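Local coordinates for catalase A (Saccharomyces cerevisiae, PDB 1A4E), which breaks down hydrogen peroxide to water and oxygen at a heme group and so probably protects the cell from peroxide made by peroxisomal oxidases, at residues K220-I225 against S259-I264; E250-G255 against N302-N307; F117-G122 against T321-Q326. All blocks are in the same frame, centred on the assembly; numbering follows the deposited sequence.

Contact 1. Residues K220-I225 against S259-I264; sequences KTDQGI and SWTVYI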
loop_
_atom_site.group_PDB
_atom_site.type_symbol
_atom_site.label_atom_id
_atom_site.label_comp_id
_atom_site.label_asym_id
_atom_site.label_seq_id
_atom_site.Cartn_x
_atom_site.Cartn_y
_atom_site.Cartn_z
ATOM N N LYS B 220 -11.927 -14.290 34.812
ATOM C CA LYS B 220 -12.155 -13.505 36.015
ATOM C C LYS B 220 -10.898 -12.980 36.680
ATOM O O LYS B 220 -10.004 -13.754 37.010
ATOM C CB LYS B 220 -12.923 -14.348 37.029
ATOM C CG LYS B 220 -14.246 -14.937 36.562
ATOM C CD LYS B 220 -15.244 -13.843 36.274
ATOM C CE LYS B 220 -16.642 -14.268 36.674
ATOM N NZ LYS B 220 -16.695 -14.613 38.087
ATOM N N THR B 221 -10.810 -11.673 36.934
ATOM C CA THR B 221 -9.634 -11.111 37.580
ATOM C C THR B 221 -9.422 -11.535 39.028
ATOM O O THR B 221 -10.311 -11.455 39.879
ATOM C CB THR B 221 -9.695 -9.566 37.470
ATOM O OG1 THR B 221 -8.579 -9.108 38.216
ATOM C CG2 THR B 221 -10.975 -8.930 37.985
ATOM N N ASP B 222 -8.206 -12.010 39.292
ATOM C CA ASP B 222 -7.815 -12.382 40.641
ATOM C C ASP B 222 -7.477 -11.174 41.495
ATOM O O ASP B 222 -7.331 -11.300 42.707
ATOM C CB ASP B 222 -6.615 -13.317 40.600
ATOM C CG ASP B 222 -6.852 -14.618 39.841
ATOM O OD1 ASP B 222 -7.992 -15.031 39.642
ATOM O OD2 ASP B 222 -5.868 -15.219 39.430
ATOM N N GLN B 223 -7.359 -9.996 40.874
ATOM C CA GLN B 223 -7.116 -8.752 41.584
ATOM C C GLN B 223 -8.424 -8.134 42.058
ATOM O O GLN B 223 -8.425 -7.256 42.918
ATOM C CB GLN B 223 -6.402 -7.744 40.682
ATOM C CG GLN B 223 -4.968 -8.088 40.278
ATOM C CD GLN B 223 -4.822 -9.302 39.374
ATOM O OE1 GLN B 223 -4.203 -10.303 39.722
ATOM N NE2 GLN B 223 -5.413 -9.250 38.186
ATOM N N GLY B 224 -9.561 -8.578 41.514
ATOM C CA GLY B 224 -10.864 -8.055 41.887
ATOM C C GLY B 224 -11.288 -6.880 41.017
ATOM O O GLY B 224 -10.451 -6.141 40.495
ATOM N N ILE B 225 -12.612 -6.728 40.852
ATOM C CA ILE B 225 -13.177 -5.621 40.105
ATOM C C ILE B 225 -13.012 -4.330 40.896
ATOM O O ILE B 225 -13.369 -4.217 42.070
ATOM C CB ILE B 225 -14.674 -5.906 39.815
ATOM C CG1 ILE B 225 -14.803 -7.079 38.853
ATOM C CG2 ILE B 225 -15.346 -4.666 39.219
ATOM C CD1 ILE B 225 -14.237 -6.825 37.444
ATOM N N SER B 259 -3.114 -11.743 37.415
ATOM C CA SER B 259 -3.615 -13.021 36.952
ATOM C C SER B 259 -5.133 -13.041 36.906
ATOM O O SER B 259 -5.832 -12.235 37.516
ATOM C CB SER B 259 -3.092 -14.144 37.849
ATOM O OG SER B 259 -3.400 -13.912 39.212
ATOM N N TRP B 260 -5.628 -13.954 36.085
ATOM C CA TRP B 260 -7.045 -14.143 35.866
ATOM C C TRP B 260 -7.309 -15.639 35.933
ATOM O O TRP B 260 -6.451 -16.443 35.564
ATOM C CB TRP B 260 -7.450 -13.629 34.483
ATOM C CG TRP B 260 -7.442 -12.114 34.282
ATOM C CD1 TRP B 260 -8.614 -11.406 34.347
ATOM C CD2 TRP B 260 -6.353 -11.303 34.045
ATOM N NE1 TRP B 260 -8.286 -10.150 34.171
ATOM C CE2 TRP B 260 -6.964 -10.039 33.986
ATOM C CE3 TRP B 260 -4.971 -11.421 33.876
ATOM C CZ2 TRP B 260 -6.218 -8.885 33.767
ATOM C CZ3 TRP B 260 -4.223 -10.265 33.651
ATOM C CH2 TRP B 260 -4.839 -9.011 33.600
ATOM N N THR B 261 -8.465 -16.054 36.456
ATOM C CA THR B 261 -8.847 -17.457 36.454
ATOM C C THR B 261 -9.852 -17.630 35.320
ATOM O O THR B 261 -10.790 -16.852 35.176
ATOM C CB THR B 261 -9.481 -17.835 37.800
ATOM O OG1 THR B 261 -8.518 -17.556 38.800
ATOM C CG2 THR B 261 -9.841 -19.298 37.895
ATOM N N VAL B 262 -9.637 -18.644 34.483
ATOM C CA VAL B 262 -10.489 -18.939 33.348
ATOM C C VAL B 262 -11.519 -20.004 33.712
ATOM O O VAL B 262 -11.196 -21.060 34.250
ATOM C CB VAL B 262 -9.599 -19.413 32.169
ATOM C CG1 VAL B 262 -10.446 -19.663 30.932
ATOM C CG2 VAL B 262 -8.562 -18.354 31.849
ATOM N N TYR B 263 -12.784 -19.732 33.404
ATOM C CA TYR B 263 -13.897 -20.638 33.648
ATOM C C TYR B 263 -14.712 -20.760 32.377
ATOM O O TYR B 263 -14.598 -19.920 31.488
ATOM C CB TYR B 263 -14.884 -20.140 34.698
ATOM C CG TYR B 263 -14.327 -19.862 36.078
ATOM C CD1 TYR B 263 -13.833 -18.588 36.387
ATOM C CD2 TYR B 263 -14.323 -20.874 37.039
ATOM C CE1 TYR B 263 -13.326 -18.331 37.660
ATOM C CE2 TYR B 263 -13.815 -20.621 38.315
ATOM C CZ TYR B 263 -13.316 -19.351 38.611
ATOM O OH TYR B 263 -12.792 -19.110 39.860
ATOM N N ILE B 264 -15.533 -21.810 32.269
ATOM C CA ILE B 264 -16.461 -21.946 31.161
ATOM C C ILE B 264 -17.839 -22.371 31.665
ATOM O O ILE B 264 -17.995 -22.929 32.751
ATOM C CB ILE B 264 -16.004 -23.003 30.104
ATOM C CG1 ILE B 264 -15.801 -24.377 30.736
ATOM C CG2 ILE B 264 -14.740 -22.487 29.418
ATOM C CD1 ILE B 264 -15.553 -25.490 29.704
#

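Contact 2. Residues E250-G255 against N302-N307; sequences EAIQNG and NENPLN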
loop_
_atom_site.group_PDB
_atom_site.type_symbol
_atom_site.label_atom_id
_atom_site.label_comp_id
_atom_site.label_asym_id
_atom_site.label_seq_id
_atom_site.Cartn_x
_atom_site.Cartn_y
_atom_site.Cartn_z
ATOM N N GLU B 250 4.246 -0.886 34.982
ATOM C CA GLU B 250 4.867 -0.876 36.294
ATOM C C GLU B 250 4.512 -2.070 37.160
ATOM O O GLU B 250 5.378 -2.535 37.896
ATOM C CB GLU B 250 4.495 0.393 37.033
ATOM C CG GLU B 250 5.263 1.576 36.464
ATOM C CD GLU B 250 4.886 2.939 37.026
ATOM O OE1 GLU B 250 3.972 3.035 37.849
ATOM O OE2 GLU B 250 5.504 3.922 36.618
ATOM N N ALA B 251 3.286 -2.611 37.080
ATOM C CA ALA B 251 2.923 -3.784 37.861
ATOM C C ALA B 251 3.817 -4.968 37.514
ATOM O O ALA B 251 4.392 -5.596 38.403
ATOM C CB ALA B 251 1.477 -4.161 37.586
ATOM N N ILE B 252 4.012 -5.214 36.211
ATOM C CA ILE B 252 4.872 -6.295 35.740
ATOM C C ILE B 252 6.347 -5.999 36.022
ATOM O O ILE B 252 7.109 -6.888 36.400
ATOM C CB ILE B 252 4.589 -6.496 34.222
ATOM C CG1 ILE B 252 3.169 -7.027 34.053
ATOM C CG2 ILE B 252 5.570 -7.493 33.605
ATOM C CD1 ILE B 252 2.657 -7.085 32.609
ATOM N N GLN B 253 6.752 -4.738 35.879
ATOM C CA GLN B 253 8.116 -4.317 36.167
ATOM C C GLN B 253 8.483 -4.524 37.634
ATOM O O GLN B 253 9.588 -4.959 37.946
ATOM C CB GLN B 253 8.254 -2.851 35.795
ATOM C CG GLN B 253 9.640 -2.261 35.968
ATOM C CD GLN B 253 9.657 -0.790 35.607
ATOM O OE1 GLN B 253 9.041 0.053 36.263
ATOM N NE2 GLN B 253 10.366 -0.473 34.527
ATOM N N ASN B 254 7.536 -4.269 38.542
ATOM C CA ASN B 254 7.763 -4.427 39.968
ATOM C C ASN B 254 7.456 -5.820 40.487
ATOM O O ASN B 254 7.500 -6.056 41.696
ATOM C CB ASN B 254 6.931 -3.387 40.715
ATOM C CG ASN B 254 7.469 -1.980 40.476
ATOM O OD1 ASN B 254 8.671 -1.731 40.589
ATOM N ND2 ASN B 254 6.615 -1.020 40.120
ATOM N N GLY B 255 7.159 -6.761 39.581
ATOM C CA GLY B 255 6.922 -8.147 39.938
ATOM C C GLY B 255 5.515 -8.472 40.410
ATOM O O GLY B 255 5.232 -9.628 40.719
ATOM N N ASN B 302 3.338 -11.710 32.949
ATOM C CA ASN B 302 4.557 -11.493 33.705
ATOM C C ASN B 302 5.738 -10.913 32.939
ATOM O O ASN B 302 6.862 -10.910 33.451
ATOM C CB ASN B 302 4.958 -12.829 34.332
ATOM C CG ASN B 302 5.330 -13.928 33.342
ATOM O OD1 ASN B 302 5.202 -13.816 32.120
ATOM N ND2 ASN B 302 5.812 -15.039 33.888
ATOM N N GLU B 303 5.508 -10.412 31.721
ATOM C CA GLU B 303 6.582 -9.896 30.891
ATOM C C GLU B 303 6.134 -8.732 30.024
ATOM O O GLU B 303 5.168 -8.811 29.271
ATOM C CB GLU B 303 7.105 -11.011 30.002
ATOM C CG GLU B 303 8.406 -10.684 29.293
ATOM C CD GLU B 303 8.779 -11.672 28.193
ATOM O OE1 GLU B 303 8.727 -12.881 28.413
ATOM O OE2 GLU B 303 9.119 -11.221 27.100
ATOM N N ASN B 304 6.838 -7.612 30.162
ATOM C CA ASN B 304 6.597 -6.453 29.327
ATOM C C ASN B 304 7.216 -6.604 27.937
ATOM O O ASN B 304 8.264 -7.240 27.796
ATOM C CB ASN B 304 7.167 -5.232 30.011
ATOM C CG ASN B 304 6.262 -4.702 31.106
ATOM O OD1 ASN B 304 5.039 -4.643 30.970
ATOM N ND2 ASN B 304 6.854 -4.276 32.217
ATOM N N PRO B 305 6.614 -6.067 26.866
ATOM C CA PRO B 305 7.219 -5.981 25.536
ATOM C C PRO B 305 8.511 -5.176 25.559
ATOM O O PRO B 305 8.666 -4.278 26.391
ATOM C CB PRO B 305 6.145 -5.341 24.669
ATOM C CG PRO B 305 4.865 -5.729 25.373
ATOM C CD PRO B 305 5.255 -5.534 26.833
ATOM N N LEU B 306 9.465 -5.534 24.693
ATOM C CA LEU B 306 10.682 -4.745 24.535
ATOM C C LEU B 306 10.422 -3.539 23.643
ATOM O O LEU B 306 10.963 -2.455 23.852
ATOM C CB LEU B 306 11.781 -5.584 23.919
ATOM C CG LEU B 306 12.325 -6.713 24.775
ATOM C CD1 LEU B 306 13.284 -7.539 23.950
ATOM C CD2 LEU B 306 13.018 -6.146 26.004
ATOM N N ASN B 307 9.541 -3.702 22.657
ATOM C CA ASN B 307 9.238 -2.628 21.735
ATOM C C ASN B 307 7.748 -2.664 21.460
ATOM O O ASN B 307 7.206 -3.627 20.917
ATOM C CB ASN B 307 10.053 -2.829 20.447
ATOM C CG ASN B 307 9.993 -1.638 19.516
ATOM O OD1 ASN B 307 10.753 -0.675 19.598
ATOM N ND2 ASN B 307 9.035 -1.705 18.606
#

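Contact 3. Residues F117-G122 against T321-Q326; sequences FYTEEG and TTVPYQ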
loop_
_atom_site.group_PDB
_atom_site.type_symbol
_atom_site.label_atom_id
_atom_site.label_comp_id
_atom_site.label_asym_id
_atom_site.label_seq_id
_atom_site.Cartn_x
_atom_site.Cartn_y
_atom_site.Cartn_z
ATOM N N PHE B 117 -2.481 -17.364 21.974
ATOM C CA PHE B 117 -1.842 -18.494 22.612
ATOM C C PHE B 117 -1.032 -19.194 21.544
ATOM O O PHE B 117 -1.536 -19.507 20.466
ATOM C CB PHE B 117 -2.875 -19.474 23.162
ATOM C CG PHE B 117 -3.827 -18.895 24.194
ATOM C CD1 PHE B 117 -3.432 -18.805 25.534
ATOM C CD2 PHE B 117 -5.102 -18.470 23.803
ATOM C CE1 PHE B 117 -4.316 -18.292 26.481
ATOM C CE2 PHE B 117 -5.976 -17.960 24.756
ATOM C CZ PHE B 117 -5.586 -17.871 26.094
ATOM N N TYR B 118 0.235 -19.446 21.846
ATOM C CA TYR B 118 1.135 -20.093 20.915
ATOM C C TYR B 118 1.116 -21.573 21.218
ATOM O O TYR B 118 1.994 -22.083 21.922
ATOM C CB TYR B 118 2.545 -19.534 21.094
ATOM C CG TYR B 118 2.630 -18.040 20.842
ATOM C CD1 TYR B 118 2.660 -17.539 19.537
ATOM C CD2 TYR B 118 2.678 -17.164 21.929
ATOM C CE1 TYR B 118 2.739 -16.162 19.320
ATOM C CE2 TYR B 118 2.754 -15.788 21.718
ATOM C CZ TYR B 118 2.786 -15.301 20.415
ATOM O OH TYR B 118 2.866 -13.946 20.205
ATOM N N THR B 119 0.101 -22.278 20.710
ATOM C CA THR B 119 -0.020 -23.702 21.005
ATOM C C THR B 119 0.682 -24.589 19.966
ATOM O O THR B 119 1.072 -24.135 18.886
ATOM C CB THR B 119 -1.528 -24.109 21.123
ATOM O OG1 THR B 119 -1.961 -24.499 19.831
ATOM C CG2 THR B 119 -2.431 -22.986 21.629
ATOM N N GLU B 120 0.817 -25.885 20.277
ATOM C CA GLU B 120 1.440 -26.866 19.389
ATOM C C GLU B 120 0.588 -27.178 18.169
ATOM O O GLU B 120 1.036 -27.904 17.285
ATOM C CB GLU B 120 1.672 -28.171 20.102
ATOM C CG GLU B 120 2.348 -28.013 21.441
ATOM C CD GLU B 120 1.955 -29.120 22.400
ATOM O OE1 GLU B 120 0.757 -29.327 22.614
ATOM O OE2 GLU B 120 2.852 -29.768 22.937
ATOM N N GLU B 121 -0.659 -26.683 18.132
ATOM C CA GLU B 121 -1.558 -26.857 17.002
ATOM C C GLU B 121 -1.842 -25.507 16.353
ATOM O O GLU B 121 -2.904 -25.263 15.777
ATOM C CB GLU B 121 -2.854 -27.473 17.486
ATOM C CG GLU B 121 -2.700 -28.853 18.109
ATOM C CD GLU B 121 -3.969 -29.391 18.761
ATOM O OE1 GLU B 121 -4.675 -28.650 19.450
ATOM O OE2 GLU B 121 -4.251 -30.568 18.570
ATOM N N GLY B 122 -0.873 -24.601 16.449
ATOM C CA GLY B 122 -0.995 -23.272 15.892
ATOM C C GLY B 122 -1.452 -22.258 16.916
ATOM O O GLY B 122 -1.669 -22.557 18.086
ATOM N N THR B 321 -8.438 -17.444 13.925
ATOM C CA THR B 321 -7.211 -18.094 14.359
ATOM C C THR B 321 -7.633 -18.958 15.541
ATOM O O THR B 321 -7.758 -18.512 16.681
ATOM C CB THR B 321 -6.169 -17.041 14.794
ATOM O OG1 THR B 321 -5.948 -16.223 13.662
ATOM C CG2 THR B 321 -4.851 -17.629 15.253
ATOM N N THR B 322 -7.877 -20.224 15.231
ATOM C CA THR B 322 -8.357 -21.161 16.221
ATOM C C THR B 322 -7.686 -22.503 16.046
ATOM O O THR B 322 -7.296 -22.865 14.945
ATOM C CB THR B 322 -9.891 -21.287 16.084
ATOM O OG1 THR B 322 -10.289 -22.141 17.146
ATOM C CG2 THR B 322 -10.359 -21.831 14.742
ATOM N N VAL B 323 -7.540 -23.241 17.142
ATOM C CA VAL B 323 -6.941 -24.566 17.080
ATOM C C VAL B 323 -8.015 -25.636 16.889
ATOM O O VAL B 323 -9.205 -25.354 17.081
ATOM C CB VAL B 323 -6.130 -24.842 18.375
ATOM C CG1 VAL B 323 -4.945 -23.883 18.394
ATOM C CG2 VAL B 323 -6.998 -24.703 19.621
ATOM N N PRO B 324 -7.672 -26.874 16.495
ATOM C CA PRO B 324 -8.589 -28.005 16.490
ATOM C C PRO B 324 -9.365 -28.173 17.787
ATOM O O PRO B 324 -8.844 -27.905 18.872
ATOM C CB PRO B 324 -7.706 -29.192 16.158
ATOM C CG PRO B 324 -6.288 -28.690 16.180
ATOM C CD PRO B 324 -6.442 -27.235 15.804
ATOM N N TYR B 325 -10.623 -28.608 17.613
ATOM C CA TYR B 325 -11.630 -28.848 18.651
ATOM C C TYR B 325 -12.276 -27.588 19.215
ATOM O O TYR B 325 -13.114 -27.678 20.113
ATOM C CB TYR B 325 -11.043 -29.673 19.828
ATOM C CG TYR B 325 -10.496 -31.026 19.375
ATOM C CD1 TYR B 325 -11.358 -32.082 19.061
ATOM C CD2 TYR B 325 -9.117 -31.191 19.228
ATOM C CE1 TYR B 325 -10.838 -33.295 18.602
ATOM C CE2 TYR B 325 -8.593 -32.397 18.774
ATOM C CZ TYR B 325 -9.458 -33.440 18.465
ATOM O OH TYR B 325 -8.927 -34.614 17.990
ATOM N N GLN B 326 -11.903 -26.402 18.705
ATOM C CA GLN B 326 -12.539 -25.147 19.079
ATOM C C GLN B 326 -13.002 -24.472 17.802
ATOM O O GLN B 326 -12.222 -24.146 16.909
ATOM C CB GLN B 326 -11.581 -24.225 19.796
ATOM C CG GLN B 326 -11.209 -24.739 21.162
ATOM C CD GLN B 326 -10.253 -23.829 21.905
ATOM O OE1 GLN B 326 -10.482 -22.638 22.065
ATOM N NE2 GLN B 326 -9.151 -24.372 22.403
#

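Contact 1. Residues K220-I225 against S259-I264
Asp222 grips the Ser259 end of the neighbouring strand with both carboxylate oxygens. Its OD1 accepts from Thr261 OG1 at 2.7 Å, through the syn lone pair. Its OD2 accepts from Ser259 OG at 2.8 Å, met on the anti side and 16° out of the carboxylate plane. CB points toward the strand, and CG beside the backbone N (chi1 -60°) brings both oxygens against Ser259 and Thr261. Gln223 adds a two-way amide contact. Ser259 N gives a nearly straight bond to Gln223 OE1 (2.9 Å, 173°), and Gln223 NE2 donates to Ser259 O at 3.1 Å. That carbonyl also takes Asp222 N at 3.0 Å, the two donors arriving from opposite faces of its plane. Asp222 OD2 also pairs with Lys298 NZ. With an alanine here, the hydroxyls of Ser259 and Thr261 would probably lose the carboxylate that accepts from both, and Lys298 would lose this salt bridge.

Behind these groups the strands pair directly. Lys220 and Thr261 form an antiparallel hydrogen-bonded pair, and Thr221 faces Trp260 as a non-hydrogen-bonded one. Trp260 CD1 lies 3.4 Å from Thr221 CA, while its NE1 donates to Met195 O. On the face shared with Thr261, Lys220 CG rests 3.7 Å from Tyr263 CD1, the two side chains crossing at about a right angle. Thr221 OG1 accepts from Gln223 N in an ST turn and also bonds to Arg193 O. The turn ends strand 212-221 where strand 259-267 begins, an antiparallel pairing within the beta-barrel of the catalase fold.

Contact 2. Residues E250-G255 against N302-N307
Ile252 CG2 sits between two flat groups, the side-chain amide of Asn304 and the peptide joining Asn302 to Glu303. That peptide belongs to a classic beta bulge, in which Asn302 and Glu303 both face Phe63 of strand 59-68. The methyl lies over one face of the amide, 3.8 Å from Asn304 CG. On its other side it meets the face of the peptide, 3.5 Å from Asn302 C. At the ND2 edge of the amide stands Gln253 CB, 4.1 Å from Asn304 ND2.

The contact thus sets the last turn of helix 243-253 against the bulged end of strand 294-303 in the catalase sheet. Contact between the two segments is packing. Ile252 places CG2 anti to the backbone N, with CG1 beside that N (chi1 -67°). This puts the methyl between the flat groups. Ala62 of strand 59-68 and Pro258 also touch the Ile252 side chain. Beyond Asn304 the chain reaches another copy of the protein, where Pro305 O accepts from Gln154 NE2 of the third subunit.

The rotation of the Asn304 amide is held from the helix. ND2 donates to Phe249 O, while OD1 lies 3.8 Å from Ile252 CD1.

Contact 3. Residues F117-G122 against T321-Q326
The tight turn between strands 112-119 and 122-129 packs here on the loop that leads into strand 326-328. Thr119 to Gly122 form a type I beta turn; Thr119 OG1, accepting from Glu121 N, adds an ST turn. Val323 to Gln326 form a type II turn, with Val323 and Pro324 making the contact.

Val323 CG1 rests against the first turn and meets three of its oxygens on one side: Thr119 OG1 at 3.4 Å, Gly122 O at 3.5 Å and Glu121 O at 3.6 Å. Thr119 OG1 donates to Gly122 O at 2.6 Å, in the carbonyl plane, and accepts from Glu121 N at 3.1 Å. The two bonds fix the rotation of the hydroxyl that faces the methyl. Gly122 has backbone angles that would jam a side chain against the preceding carbonyl.

The Glu121 carboxylate presents its face to Pro324. The ring atom CG stands over that face, 3.5 Å from Glu121 CD. The chain runs extended beyond CG (chi2 172°), which carries the carboxylate alongside the proline ring. The carboxylate is buried, probably charged, and has donors: Ala79 N meets OE1 and Gln399 NE2 meets OE2. These two bonds probably fix its rotation. Just before the second turn, Thr322 OG1 donates to Gln326 O at 2.8 Å.

Asn14 of a second subunit donates to Glu121 O, and Pro15 of the same neighbouring subunit packs on Pro324. In the same chain Thr119 touches Thr88 of strand 87-95, and Thr321 lies on Asn123 of strand 122-129.

Overall arrangement
All three contacts reach the same antiparallel sheet, at different places. Contacts 1 and 2 are joined through it: strands 259-267 and 294-303 are neighbours, and helix 243-253 leads into the first of them. Contact 1 is partly buried, pairs strand with strand and is rich in hydrogen bonds. Contact 2 lies at the surface, sets a helix end on a strand end, and is mostly Ile252 packed on flat polar groups, with no hydrogen bond between the segments. Contact 3 is fully buried and joins two turns by packing, with the Thr119 hydroxyl bonded inside its turn and the Glu121 carboxylate by outside partners. Contacts 2 and 3 also touch other subunits, whereas contact 1 stays within its chain.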